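Local coordinates for uncharacterized protein YPL067C (Saccharomyces cerevisiae, PDB 5KCI), which is of unknown function, a cytoplasmic yeast protein of the DUF3605 family that may be related to histidine triad proteins and perhaps to amyloid toxicity, at residues G29-L34 and V153-L158; H104-S109 and H166-L171; L113-P118 and V149-N154; Q135-L140 and G194-A199. All blocks are in the same frame, centred on the assembly; numbering follows the deposited sequence. Where two conformers were deposited one is given.

Following the chain from the N terminus, G29-L34 comes first, just after helix 19-28, and waits until V153-L158 to close interaction 1. Before that, H104-S109, L113-P118 and Q135-L140 have each opened a loop of their own. Interaction 3 closes when V149-N154 returns to L113-P118; it ends on the same stretch as interaction 1, sharing V153 and N154, and is nested inside interaction 2, which closes at H166-L171. Interaction 4 closes last, at the C terminus, and crosses the other three; interactions 1 and 2 also cross. Interaction 2 forms the middle of the sheet, interactions 1 and 3 hold loops beside its edge strand 149-152, and interaction 4 brings the C-terminal tail onto the turn after helix 120-135.

Interaction 1 (G29-L34 and V153-L158); sequences GELARL and VNYPEL. With SO4 (sulfate ion), chain D.
L31 crosses the ring of Y155 at about a right angle, meeting the loop 153-158 through CB, CG and CD1. Its CB lies between Y155 CE2 (3.9 Å) and L158 CD1 (4.1 Å), and the fellow methyl of L158 packs on A32 CB. One carbon further, L31 CG stands above the ring plane just outside the rim, 3.8 Å from Y155 CE2. With CG anti to the carbonyl carbon (chi1 -60°), the branch carries CD1 over one face of that ring in a CH-pi contact, 4.1 Å from the Y155 centroid. The same methyl presses against V153 O at 3.2 Å.

Y155 OH donates to G29 O over 2.7 Å, in the carbonyl plane and on a lone pair. G29 is the C-prime residue of the Schellman motif that ends helix 19-28; glycine suits the place because its phi is positive and a CB would strike the tyrosine hydroxyl. A phenylalanine in place of Y155 would keep the ring beside L31 but would probably leave G29 O without its partner and the helix end less firmly tied. A water bridges L31 O and N154 OD1, while N154 ND2 bonds a sulfate and Y96 OH. Leucine suits position 31 because its fork sends the other methyl, CD2, onto F152, so the 3-10 turn after helix 19-28 lies against edge strand 149-152 and the loop leaving it.

Interaction 2 (H104-S109 and H166-L171); sequences HLVLWS and HAHVLL. With SO4 (sulfate ion), chain D.
H104 and H168 meet rim to rim, their ring planes 59° apart, with H104 NE2 and H168 ND1 joined by a 2.8 Å hydrogen bond. The bond is nearly straight, and either nitrogen could be the donor. The reach comes from H104 having its ring swung opposite the backbone N (chi1 -173°), which carries NE2 across to the neighbouring strand. L170 CD2 lies over a face of the H104 ring, and H104 ND1 is bonded to Y96 N, fixing the imidazole's rotation.

From its other nitrogen, H168 NE2 donates to sulfate O2 at 2.8 Å. H166, on the same face of the sheet, donates from NE2 to sulfate O1 at 2.7 Å; its ND1 is held by I164 O. W108 lies alongside: H166 CB sits over its six-membered ring, 3.6 Å from that centroid, and the two rings are tilted by 31°.

These are the two central strands of a four-stranded antiparallel sheet. H166 and H168 perhaps recall the first two histidines of a histidine triad motif, with L170 at the third place and H104 supplied by the adjacent strand. H104, V106 and W108 pair with L170, H168 and H166; backbone bonds join L105 with V169 and L107 with A167. On the reverse face the residues are aliphatic, which suits a face packed under helix 120-135: L107 CB packs 3.9 Å from V169 CG2, with M130 on L107 and A167.

Interaction 3 (L113-P118 and V149-N154); sequences LPVHSP and VAWFVN. With SO4 (sulfate ion), chain D.
The imidazole of H116 meets V153 with its edge: in the conformer described here, H116 NE2 donates to V153 O at 2.6 Å, with an N-H...O angle of 159°. The acceptor lies close to the ring plane, and the donor is tilted 26° from the plane of the carbonyl. One face of the ring has V115 CG2 above it, offset toward the rim, and the Y155 ring meets H116 with the planes at about 45°. The other flat group is the indole of W151, which has V153 CG2 at its edge, in its plane, while V115 CG1 approaches W151 CH2 obliquely at 4.0 Å.

V115 thus touches both aromatic side chains. Its CG2, turned between its own backbone N and carbonyl carbon, also touches V153 CB at 3.7 Å; a beta-branched residue suits the place because its two methyls serve different partners. The contact lays the loop that follows strand 102-109 against the end of 149-152, an outer strand of the four-stranded antiparallel sheet. In that loop P114 is the centre of an inverse gamma turn, closed by V115 N to L113 O at 2.8 Å; V115 and H116 follow this turn and reach W151 and V153, at and just past the end of the strand. On the strand, A150 and F152 share backbone bonds with L170 and H168. W151 packs on M130 and L134 of helix 120-135, and W151 NE1 is bonded to N131 OD1.

Interaction 4 (Q135-L140 and G194-A199); sequences QAQPLL and GFEPLA
The C-terminal tail after helix 180-193 is clasped by the turn after helix 120-135, where the amide of Q137 pairs with the backbone of E196. Q137 OE1 accepts from E196 N at 2.8 Å, in its carbonyl plane and on a lone pair. Q137 NE2 returns a bond to E196 O, also 2.8 Å, nearly straight at 170°. A glutamine side chain thus imitates a peptide group, one donor and one acceptor gripping both polar atoms of one residue, much as a neighbouring strand would. The bend at chi2 (-59°) brings the amide round to this position, and NE2 also bonds F133 O, so three bonds fix the amide's rotation.

An alanine here would take away all three bonds and is likely to leave E196 N and O and F133 O without these mates and the tail freer to move. F195 crosses Q137 at about a right angle, with F195 CB 3.4 Å from Q137 OE1. L140, in the 3-10 turn 138-140, puts CD1 4.0 Å from F195 CE1, a buried apolar contact. Further along, A136 CB meets L198 CD1 at 4.1 Å.

Interaction 1 (G29-L34 and V153-L158)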
# COMPACT_ATOMS: atom_id res chain seq x y z
N GLY A 29 7.07 -4.33 -14.31
CA GLY A 29 7.98 -3.71 -13.36
C GLY A 29 8.35 -2.29 -13.71
O GLY A 29 9.26 -1.73 -13.09
N GLU A 30 7.65 -1.68 -14.68
CA GLU A 30 7.94 -0.30 -15.09
C GLU A 30 7.20 0.68 -14.18
O GLU A 30 6.40 1.53 -14.63
CB GLU A 30 7.59 -0.10 -16.56
CG GLU A 30 8.42 -0.97 -17.48
CD GLU A 30 7.98 -0.91 -18.93
OE1 GLU A 30 7.11 -0.08 -19.26
OE2 GLU A 30 8.50 -1.72 -19.73
N LEU A 31 7.48 0.55 -12.88
CA LEU A 31 6.70 1.25 -11.87
C LEU A 31 6.86 2.76 -11.93
O LEU A 31 5.97 3.49 -11.48
CB LEU A 31 7.09 0.76 -10.47
CG LEU A 31 6.90 -0.71 -10.13
CD1 LEU A 31 7.30 -0.96 -8.67
CD2 LEU A 31 5.47 -1.19 -10.38
N ALA A 32 7.97 3.27 -12.48
CA ALA A 32 8.15 4.71 -12.54
C ALA A 32 7.07 5.37 -13.39
O ALA A 32 6.73 6.54 -13.17
CB ALA A 32 9.53 5.06 -13.09
N ARG A 33 6.54 4.63 -14.36
CA ARG A 33 5.43 5.09 -15.21
C ARG A 33 4.16 5.39 -14.43
O ARG A 33 3.24 6.02 -14.99
CB ARG A 33 5.10 4.03 -16.26
CG ARG A 33 6.05 3.95 -17.43
CD ARG A 33 5.63 2.81 -18.35
NE ARG A 33 6.07 2.99 -19.74
CZ ARG A 33 5.30 3.43 -20.73
NH1 ARG A 33 4.03 3.76 -20.52
NH2 ARG A 33 5.80 3.55 -21.95
N LEU A 34 4.02 4.88 -13.21
CA LEU A 34 2.83 5.16 -12.40
C LEU A 34 3.10 6.50 -11.74
O LEU A 34 3.81 6.58 -10.74
CB LEU A 34 2.57 4.06 -11.37
CG LEU A 34 2.39 2.63 -11.89
CD1 LEU A 34 2.32 1.63 -10.73
CD2 LEU A 34 1.15 2.52 -12.78
N VAL A 153 5.47 -2.36 -4.82
CA VAL A 153 6.37 -1.71 -3.90
C VAL A 153 7.37 -0.91 -4.73
O VAL A 153 8.06 -1.48 -5.58
CB VAL A 153 7.11 -2.72 -3.01
CG1 VAL A 153 8.15 -2.02 -2.19
CG2 VAL A 153 6.09 -3.43 -2.11
N ASN A 154 7.44 0.39 -4.48
CA ASN A 154 8.35 1.23 -5.23
C ASN A 154 9.80 0.85 -4.96
O ASN A 154 10.18 0.52 -3.83
CB ASN A 154 8.14 2.69 -4.89
CG ASN A 154 7.05 3.34 -5.75
OD1 ASN A 154 6.76 2.87 -6.84
ND2 ASN A 154 6.53 4.45 -5.29
N TYR A 155 10.59 0.86 -6.01
CA TYR A 155 12.01 0.53 -5.91
C TYR A 155 12.74 1.57 -5.09
O TYR A 155 12.26 2.69 -4.89
CB TYR A 155 12.66 0.48 -7.30
CG TYR A 155 11.97 -0.45 -8.28
CD1 TYR A 155 12.04 -1.81 -8.13
CD2 TYR A 155 11.29 0.05 -9.40
CE1 TYR A 155 11.45 -2.68 -9.01
CE2 TYR A 155 10.69 -0.82 -10.30
CZ TYR A 155 10.77 -2.19 -10.10
OH TYR A 155 10.21 -3.10 -10.96
N PRO A 156 13.97 1.25 -4.65
CA PRO A 156 14.75 2.25 -3.91
C PRO A 156 14.90 3.59 -4.61
O PRO A 156 14.82 4.64 -3.95
CB PRO A 156 16.11 1.55 -3.74
CG PRO A 156 15.74 0.08 -3.61
CD PRO A 156 14.56 -0.09 -4.60
N GLU A 157 15.12 3.62 -5.93
CA GLU A 157 15.33 4.91 -6.58
C GLU A 157 14.04 5.71 -6.72
O GLU A 157 14.10 6.86 -7.14
CB GLU A 157 15.97 4.73 -7.97
CG GLU A 157 15.09 4.01 -9.00
CD GLU A 157 15.08 2.51 -8.88
OE1 GLU A 157 15.77 1.96 -7.98
OE2 GLU A 157 14.39 1.87 -9.70
N LEU A 158 12.90 5.13 -6.35
CA LEU A 158 11.60 5.79 -6.46
C LEU A 158 10.93 6.08 -5.13
O LEU A 158 9.94 6.81 -5.11
CB LEU A 158 10.62 4.93 -7.28
CG LEU A 158 10.93 4.56 -8.72
CD1 LEU A 158 9.81 3.60 -9.22
CD2 LEU A 158 11.05 5.82 -9.58
S SO4 D . 6.77 5.76 -1.94
O1 SO4 D . 7.57 6.05 -0.74
O2 SO4 D . 6.57 4.34 -2.18
O3 SO4 D . 5.43 6.37 -1.80
O4 SO4 D . 7.42 6.33 -3.11
O HOH W 1 5.66 4.36 -8.84

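Interaction 2 (H104-S109 and H166-L171)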
# COMPACT_ATOMS: atom_id res chain seq x y z
N HIS A 104 -6.35 4.26 -4.11
CA HIS A 104 -4.91 4.08 -3.88
C HIS A 104 -4.68 4.05 -2.37
O HIS A 104 -4.77 5.08 -1.70
CB HIS A 104 -4.16 5.24 -4.53
CG HIS A 104 -2.69 5.09 -4.51
ND1 HIS A 104 -1.87 5.87 -5.29
CD2 HIS A 104 -1.87 4.27 -3.81
CE1 HIS A 104 -0.61 5.56 -5.06
NE2 HIS A 104 -0.58 4.59 -4.16
N LEU A 105 -4.40 2.87 -1.84
CA LEU A 105 -4.11 2.70 -0.42
C LEU A 105 -2.63 2.43 -0.24
O LEU A 105 -1.93 2.08 -1.19
CB LEU A 105 -4.90 1.54 0.19
CG LEU A 105 -6.41 1.54 -0.05
CD1 LEU A 105 -7.04 0.32 0.62
CD2 LEU A 105 -7.03 2.82 0.50
N VAL A 106 -2.17 2.59 1.00
CA VAL A 106 -0.80 2.29 1.40
C VAL A 106 -0.88 1.34 2.58
O VAL A 106 -1.59 1.61 3.55
CB VAL A 106 0.00 3.54 1.77
CG1 VAL A 106 1.47 3.14 2.16
CG2 VAL A 106 -0.01 4.53 0.62
N LEU A 107 -0.15 0.24 2.48
CA LEU A 107 -0.03 -0.77 3.51
C LEU A 107 1.38 -0.73 4.10
O LEU A 107 2.33 -1.15 3.44
CB LEU A 107 -0.30 -2.15 2.92
CG LEU A 107 -0.02 -3.36 3.80
CD1 LEU A 107 -0.93 -3.37 5.02
CD2 LEU A 107 -0.24 -4.64 2.96
N TRP A 108 1.47 -0.27 5.33
CA TRP A 108 2.72 -0.19 6.09
C TRP A 108 2.92 -1.47 6.89
O TRP A 108 1.97 -2.02 7.46
CB TRP A 108 2.68 1.01 7.04
CG TRP A 108 2.53 2.30 6.34
CD1 TRP A 108 1.36 2.95 6.04
CD2 TRP A 108 3.59 3.10 5.83
NE1 TRP A 108 1.65 4.13 5.38
CE2 TRP A 108 3.01 4.24 5.25
CE3 TRP A 108 4.99 2.97 5.83
CZ2 TRP A 108 3.78 5.24 4.65
CZ3 TRP A 108 5.74 3.96 5.24
CH2 TRP A 108 5.15 5.07 4.65
N SER A 109 4.17 -1.94 6.94
CA SER A 109 4.48 -3.15 7.69
C SER A 109 5.73 -2.96 8.55
O SER A 109 6.75 -2.50 8.05
CB SER A 109 4.70 -4.35 6.76
OG SER A 109 5.00 -5.52 7.49
N HIS A 166 6.48 -0.25 2.92
CA HIS A 166 5.12 0.07 2.53
C HIS A 166 4.88 -0.37 1.10
O HIS A 166 5.76 -0.25 0.24
CB HIS A 166 4.79 1.56 2.66
CG HIS A 166 5.80 2.47 2.03
ND1 HIS A 166 7.08 2.62 2.53
CD2 HIS A 166 5.72 3.31 0.97
CE1 HIS A 166 7.74 3.49 1.78
NE2 HIS A 166 6.93 3.92 0.83
N ALA A 167 3.68 -0.92 0.90
CA ALA A 167 3.20 -1.37 -0.39
C ALA A 167 2.04 -0.48 -0.81
O ALA A 167 1.23 -0.06 0.02
CB ALA A 167 2.74 -2.84 -0.36
N HIS A 168 1.98 -0.20 -2.09
CA HIS A 168 0.84 0.47 -2.69
C HIS A 168 -0.19 -0.59 -3.06
O HIS A 168 0.12 -1.54 -3.78
CB HIS A 168 1.29 1.30 -3.88
CG HIS A 168 2.25 2.37 -3.52
ND1 HIS A 168 1.84 3.64 -3.20
CD2 HIS A 168 3.60 2.35 -3.32
CE1 HIS A 168 2.89 4.38 -2.87
NE2 HIS A 168 3.97 3.62 -2.94
N VAL A 169 -1.39 -0.48 -2.50
CA VAL A 169 -2.46 -1.45 -2.69
C VAL A 169 -3.57 -0.71 -3.40
O VAL A 169 -4.10 0.26 -2.86
CB VAL A 169 -2.97 -2.03 -1.37
CG1 VAL A 169 -4.14 -2.94 -1.59
CG2 VAL A 169 -1.86 -2.78 -0.61
N LEU A 170 -3.89 -1.15 -4.61
CA LEU A 170 -4.89 -0.53 -5.46
C LEU A 170 -6.12 -1.41 -5.50
O LEU A 170 -6.01 -2.62 -5.71
CB LEU A 170 -4.36 -0.37 -6.89
CG LEU A 170 -3.00 0.34 -7.01
CD1 LEU A 170 -2.68 0.54 -8.48
CD2 LEU A 170 -2.98 1.66 -6.31
N LEU A 171 -7.29 -0.77 -5.36
CA LEU A 171 -8.57 -1.46 -5.39
C LEU A 171 -9.39 -0.82 -6.48
O LEU A 171 -9.53 0.40 -6.49
CB LEU A 171 -9.32 -1.32 -4.07
CG LEU A 171 -8.59 -1.74 -2.80
CD1 LEU A 171 -9.51 -1.60 -1.61
CD2 LEU A 171 -8.07 -3.15 -2.94
S SO4 D . 6.77 5.76 -1.94
O1 SO4 D . 7.57 6.05 -0.74
O2 SO4 D . 6.57 4.34 -2.18
O3 SO4 D . 5.43 6.37 -1.80
O4 SO4 D . 7.42 6.33 -3.11

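Interaction 3 (L113-P118 and V149-N154)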
# COMPACT_ATOMS: atom_id res chain seq x y z
N LEU A 113 9.32 -6.95 3.88
CA LEU A 113 9.18 -8.03 2.93
C LEU A 113 10.08 -7.74 1.74
O LEU A 113 9.86 -6.74 1.03
CB LEU A 113 7.72 -8.19 2.47
CG LEU A 113 6.76 -8.54 3.61
CD1 LEU A 113 6.05 -7.29 4.08
CD2 LEU A 113 5.76 -9.61 3.17
N PRO A 114 11.19 -8.61 1.46
CA PRO A 114 12.21 -8.28 0.43
C PRO A 114 11.74 -8.55 -0.99
O PRO A 114 12.33 -9.34 -1.75
CB PRO A 114 13.38 -9.20 0.83
CG PRO A 114 13.04 -9.82 2.16
CD PRO A 114 11.56 -9.77 2.29
N VAL A 115 10.69 -7.85 -1.41
CA VAL A 115 10.01 -8.19 -2.66
C VAL A 115 10.80 -7.86 -3.93
O VAL A 115 10.37 -8.25 -5.02
CB VAL A 115 8.63 -7.50 -2.72
CG1 VAL A 115 7.77 -7.96 -1.56
CG2 VAL A 115 8.79 -5.97 -2.70
N HIS A 116 11.90 -7.12 -3.83
CA HIS A 116 12.75 -6.78 -4.96
C HIS A 116 14.18 -7.25 -4.67
O HIS A 116 15.13 -6.52 -4.92
CB HIS A 116 12.75 -5.27 -5.23
CG HIS A 116 11.42 -4.71 -5.66
ND1 HIS A 116 10.75 -5.16 -6.77
CD2 HIS A 116 10.68 -3.69 -5.17
CE1 HIS A 116 9.62 -4.48 -6.92
NE2 HIS A 116 9.56 -3.59 -5.95
N SER A 117 14.33 -8.44 -4.11
CA SER A 117 15.65 -8.95 -3.80
C SER A 117 16.29 -9.51 -5.07
O SER A 117 15.59 -9.98 -5.97
CB SER A 117 15.56 -10.05 -2.74
OG SER A 117 16.75 -10.83 -2.72
N PRO A 118 17.62 -9.44 -5.16
CA PRO A 118 18.31 -10.11 -6.29
C PRO A 118 18.17 -11.62 -6.23
O PRO A 118 18.17 -12.27 -7.27
CB PRO A 118 19.76 -9.65 -6.12
CG PRO A 118 19.90 -9.41 -4.66
CD PRO A 118 18.58 -8.91 -4.17
N VAL A 149 -7.79 -6.20 -7.43
CA VAL A 149 -6.81 -5.84 -6.43
C VAL A 149 -5.43 -5.95 -7.07
O VAL A 149 -5.11 -6.99 -7.67
CB VAL A 149 -6.88 -6.75 -5.20
CG1 VAL A 149 -5.86 -6.27 -4.12
CG2 VAL A 149 -8.28 -6.79 -4.62
N ALA A 150 -4.61 -4.92 -6.91
CA ALA A 150 -3.22 -5.00 -7.36
C ALA A 150 -2.34 -4.34 -6.33
O ALA A 150 -2.80 -3.57 -5.50
CB ALA A 150 -3.02 -4.31 -8.72
N TRP A 151 -1.04 -4.62 -6.41
CA TRP A 151 -0.14 -4.00 -5.45
C TRP A 151 1.25 -3.91 -6.05
O TRP A 151 1.60 -4.66 -6.97
CB TRP A 151 -0.10 -4.77 -4.12
CG TRP A 151 0.51 -6.14 -4.18
CD1 TRP A 151 -0.13 -7.32 -4.44
CD2 TRP A 151 1.90 -6.48 -3.96
NE1 TRP A 151 0.77 -8.37 -4.41
CE2 TRP A 151 2.01 -7.88 -4.11
CE3 TRP A 151 3.04 -5.74 -3.67
CZ2 TRP A 151 3.24 -8.57 -3.97
CZ3 TRP A 151 4.27 -6.43 -3.52
CH2 TRP A 151 4.35 -7.82 -3.67
N PHE A 152 2.01 -2.94 -5.54
CA PHE A 152 3.41 -2.82 -5.93
C PHE A 152 4.16 -2.14 -4.81
O PHE A 152 3.60 -1.42 -3.99
CB PHE A 152 3.61 -2.01 -7.21
CG PHE A 152 3.07 -0.61 -7.14
CD1 PHE A 152 1.71 -0.35 -7.38
CD2 PHE A 152 3.90 0.46 -6.90
CE1 PHE A 152 1.23 0.94 -7.32
CE2 PHE A 152 3.43 1.75 -6.83
CZ PHE A 152 2.10 2.00 -7.05
N VAL A 153 5.47 -2.36 -4.82
CA VAL A 153 6.37 -1.71 -3.90
C VAL A 153 7.37 -0.91 -4.73
O VAL A 153 8.06 -1.48 -5.58
CB VAL A 153 7.11 -2.72 -3.01
CG1 VAL A 153 8.15 -2.02 -2.19
CG2 VAL A 153 6.09 -3.43 -2.11
N ASN A 154 7.44 0.39 -4.48
CA ASN A 154 8.35 1.23 -5.23
C ASN A 154 9.80 0.85 -4.96
O ASN A 154 10.18 0.52 -3.83
CB ASN A 154 8.14 2.69 -4.89
CG ASN A 154 7.05 3.34 -5.75
OD1 ASN A 154 6.76 2.87 -6.84
ND2 ASN A 154 6.53 4.45 -5.29
S SO4 D . 6.77 5.76 -1.94
O1 SO4 D . 7.57 6.05 -0.74
O2 SO4 D . 6.57 4.34 -2.18
O3 SO4 D . 5.43 6.37 -1.80
O4 SO4 D . 7.42 6.33 -3.11

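Interaction 4 (Q135-L140 and G194-A199)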
# COMPACT_ATOMS: atom_id res chain seq x y z
N GLN A 135 -5.00 -11.91 -0.32
CA GLN A 135 -6.00 -12.91 -0.72
C GLN A 135 -6.88 -13.34 0.43
O GLN A 135 -8.02 -13.77 0.23
CB GLN A 135 -5.33 -14.16 -1.31
CG GLN A 135 -5.13 -14.10 -2.80
CD GLN A 135 -6.44 -14.16 -3.56
OE1 GLN A 135 -7.45 -14.69 -3.07
NE2 GLN A 135 -6.44 -13.60 -4.75
N ALA A 136 -6.36 -13.27 1.65
CA ALA A 136 -7.08 -13.77 2.81
C ALA A 136 -8.11 -12.78 3.36
O ALA A 136 -8.76 -13.10 4.36
CB ALA A 136 -6.07 -14.15 3.92
N GLN A 137 -8.27 -11.60 2.74
CA GLN A 137 -9.03 -10.51 3.34
C GLN A 137 -10.51 -10.60 2.96
O GLN A 137 -10.84 -10.33 1.79
CB GLN A 137 -8.48 -9.17 2.89
CG GLN A 137 -7.04 -8.96 3.35
CD GLN A 137 -6.90 -9.03 4.84
OE1 GLN A 137 -7.77 -8.60 5.59
NE2 GLN A 137 -5.76 -9.58 5.31
N PRO A 138 -11.41 -10.90 3.89
CA PRO A 138 -12.85 -10.91 3.53
C PRO A 138 -13.33 -9.60 2.95
O PRO A 138 -14.19 -9.60 2.05
CB PRO A 138 -13.56 -11.22 4.86
CG PRO A 138 -12.51 -11.76 5.76
CD PRO A 138 -11.22 -11.14 5.33
N LEU A 139 -12.80 -8.48 3.43
CA LEU A 139 -13.24 -7.18 2.95
C LEU A 139 -12.88 -6.95 1.49
O LEU A 139 -13.44 -6.06 0.87
CB LEU A 139 -12.68 -6.07 3.82
CG LEU A 139 -13.13 -6.03 5.29
CD1 LEU A 139 -12.30 -5.02 6.05
CD2 LEU A 139 -14.60 -5.68 5.42
N LEU A 140 -11.98 -7.75 0.91
CA LEU A 140 -11.60 -7.64 -0.50
C LEU A 140 -12.20 -8.74 -1.37
O LEU A 140 -11.91 -8.79 -2.58
CB LEU A 140 -10.07 -7.67 -0.63
CG LEU A 140 -9.28 -6.62 0.17
CD1 LEU A 140 -7.82 -6.72 -0.09
CD2 LEU A 140 -9.79 -5.21 -0.17
N GLY A 194 -9.57 -2.22 9.34
CA GLY A 194 -8.25 -2.72 9.03
C GLY A 194 -8.29 -4.08 8.36
O GLY A 194 -9.33 -4.73 8.23
N PHE A 195 -7.12 -4.53 7.94
CA PHE A 195 -7.02 -5.88 7.43
C PHE A 195 -6.85 -6.88 8.58
O PHE A 195 -6.36 -6.55 9.65
CB PHE A 195 -5.84 -5.99 6.47
CG PHE A 195 -6.05 -5.29 5.16
CD1 PHE A 195 -7.32 -5.23 4.56
CD2 PHE A 195 -4.99 -4.71 4.50
CE1 PHE A 195 -7.49 -4.60 3.33
CE2 PHE A 195 -5.16 -4.08 3.28
CZ PHE A 195 -6.40 -4.02 2.70
N GLU A 196 -7.26 -8.13 8.32
CA GLU A 196 -7.15 -9.21 9.29
C GLU A 196 -5.80 -9.91 9.17
O GLU A 196 -5.27 -10.07 8.06
CB GLU A 196 -8.26 -10.24 9.06
CG GLU A 196 -9.66 -9.69 9.23
CD GLU A 196 -10.72 -10.77 9.12
OE1 GLU A 196 -10.38 -11.90 8.71
OE2 GLU A 196 -11.88 -10.49 9.46
N PRO A 197 -5.24 -10.35 10.29
CA PRO A 197 -3.89 -10.94 10.26
C PRO A 197 -3.91 -12.33 9.65
O PRO A 197 -4.95 -12.98 9.52
CB PRO A 197 -3.48 -10.99 11.74
CG PRO A 197 -4.76 -11.04 12.48
CD PRO A 197 -5.73 -10.19 11.67
N LEU A 198 -2.72 -12.78 9.27
CA LEU A 198 -2.52 -14.07 8.62
C LEU A 198 -1.41 -14.81 9.35
O LEU A 198 -0.29 -14.29 9.49
CB LEU A 198 -2.19 -13.90 7.14
CG LEU A 198 -1.98 -15.20 6.36
CD1 LEU A 198 -3.22 -16.02 6.25
CD2 LEU A 198 -1.47 -14.85 4.98
N ALA A 199 -1.69 -16.02 9.82
CA ALA A 199 -0.66 -16.78 10.54
C ALA A 199 0.52 -17.07 9.62
O ALA A 199 0.34 -17.19 8.41
CB ALA A 199 -1.23 -18.07 11.10